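Local coordinates for Mgp-operon protein 3 (Mycoplasma pneumoniae, PDB 6RJ1) that probably mediates attachment of the bacterium to host cells, as part of the surface adhesion machinery of this human pathogen, at residues 15-18 / 22-25. Residues are numbered along the deposited sequence; the frame is centred on the assembly and turned at random.
Sequences TPYT and TPLN
Tyr17 and Pro23 form a single antiparallel beta bridge, a non-hydrogen-bonded pair with CA atoms 4.2 Å apart, where the chain leaving strand 13-17 turns back through a short loop toward strand 28-29. Two backbone hydrogen bonds define the bridge, one on each side of Tyr17. Leu24 N donates to Pro16 O over 2.8 Å, nearly along the C=O axis, and Thr18 N donates to Thr22 O in an almost straight bond (176° at the hydrogen). Tyr17 bonds through its own backbone to Tyr6, so the other edge of the strand is taken up by strand 6-10.

Among the polar groups, Thr22 O accepts twice. Besides the amide, which is tilted from the carbonyl plane, it takes the hydroxyl Thr18 OG1 at 3.0 Å, in that plane and on a lone pair. This hydroxyl stands between the backbone N and the carbonyl carbon of Thr18 (chi1 65°), the position from which it reaches the same acceptor as its own amide.

Apolar contacts fall into two groups. Around Tyr17, the proline ring of Pro23 runs alongside the phenol, with Pro23 CB over one face in a CH-pi contact, 4.2 Å from the ring centroid and 18° off its normal; Thr15 CG2 packs against the same Pro23 CB, 3.5 Å away. The phenol also touches Thr930 and Leu933, so the tyrosine side chain links this turn to strand 928-933. Elsewhere, the Leu24 and Thr18 side chains cross at about a right angle, with Leu24 CD1 3.9 Å from Thr18 CG2, and Leu24 CB lies 4.3 Å from Pro16 CG.

The Asn25 amide makes a van der Waals contact across the Pro16 ring. Asn25 OD1 accepts from Gly27 N, while the carbon nearest Asn25 OD1 across the contact is Pro16 CD, 3.3 Å away.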
loop_
_atom_site.group_PDB
_atom_site.type_symbol
_atom_site.label_atom_id
_atom_site.label_comp_id
_atom_site.label_asym_id
_atom_site.label_seq_id
_atom_site.Cartn_x
_atom_site.Cartn_y
_atom_site.Cartn_z
ATOM N N THR A 15 20.895 -20.944 1.780
ATOM C CA THR A 15 22.171 -21.576 2.133
ATOM C C THR A 15 22.626 -21.232 3.577
ATOM O O THR A 15 22.593 -20.066 3.975
ATOM C CB THR A 15 23.241 -21.264 1.049
ATOM O OG1 THR A 15 22.850 -21.784 -0.215
ATOM C CG2 THR A 15 24.618 -21.806 1.371
ATOM N N PRO A 16 23.071 -22.244 4.366
ATOM C CA PRO A 16 23.565 -21.948 5.723
ATOM C C PRO A 16 25.029 -21.509 5.715
ATOM O O PRO A 16 25.884 -22.223 5.205
ATOM C CB PRO A 16 23.358 -23.266 6.481
ATOM C CG PRO A 16 23.313 -24.326 5.422
ATOM C CD PRO A 16 23.177 -23.687 4.064
ATOM N N TYR A 17 25.307 -20.327 6.262
ATOM C CA TYR A 17 26.653 -19.778 6.350
ATOM C C TYR A 17 27.162 -19.897 7.779
ATOM O O TYR A 17 26.408 -19.653 8.726
ATOM C CB TYR A 17 26.686 -18.318 5.870
ATOM C CG TYR A 17 26.698 -18.185 4.365
ATOM C CD1 TYR A 17 25.516 -18.206 3.634
ATOM C CD2 TYR A 17 27.892 -18.036 3.669
ATOM C CE1 TYR A 17 25.518 -18.063 2.246
ATOM C CE2 TYR A 17 27.909 -17.899 2.281
ATOM C CZ TYR A 17 26.720 -17.919 1.571
ATOM O OH TYR A 17 26.732 -17.794 0.203
ATOM N N THR A 18 28.432 -20.289 7.934
ATOM C CA THR A 18 29.067 -20.428 9.242
ATOM C C THR A 18 29.654 -19.076 9.686
ATOM O O THR A 18 29.896 -18.224 8.825
ATOM C CB THR A 18 30.160 -21.514 9.186
ATOM O OG1 THR A 18 31.211 -21.109 8.302
ATOM C CG2 THR A 18 29.615 -22.879 8.815
ATOM N N THR A 22 31.814 -18.890 5.414
ATOM C CA THR A 22 31.708 -19.868 4.331
ATOM C C THR A 22 30.421 -20.693 4.411
ATOM O O THR A 22 30.002 -21.056 5.517
ATOM C CB THR A 22 32.920 -20.796 4.316
ATOM O OG1 THR A 22 33.016 -21.438 5.582
ATOM C CG2 THR A 22 34.212 -20.074 3.974
ATOM N N PRO A 23 29.809 -21.054 3.254
ATOM C CA PRO A 23 28.606 -21.899 3.304
ATOM C C PRO A 23 28.915 -23.311 3.799
ATOM O O PRO A 23 29.941 -23.894 3.434
ATOM C CB PRO A 23 28.105 -21.893 1.861
ATOM C CG PRO A 23 29.295 -21.595 1.040
ATOM C CD PRO A 23 30.175 -20.716 1.861
ATOM N N LEU A 24 28.047 -23.840 4.670
ATOM C CA LEU A 24 28.189 -25.164 5.262
ATOM C C LEU A 24 27.866 -26.257 4.245
ATOM O O LEU A 24 28.553 -27.278 4.221
ATOM C CB LEU A 24 27.315 -25.266 6.526
ATOM C CG LEU A 24 27.536 -26.445 7.482
ATOM C CD1 LEU A 24 29.016 -26.612 7.880
ATOM C CD2 LEU A 24 26.673 -26.283 8.712
ATOM N N ASN A 25 26.844 -26.028 3.393
ATOM C CA ASN A 25 26.413 -26.934 2.321
ATOM C C ASN A 25 25.817 -26.136 1.158
ATOM O O ASN A 25 25.646 -24.920 1.281
ATOM C CB ASN A 25 25.453 -28.033 2.838
ATOM C CG ASN A 25 24.206 -27.535 3.531
ATOM O OD1 ASN A 25 23.392 -26.794 2.969
ATOM N ND2 ASN A 25 24.009 -27.966 4.765
#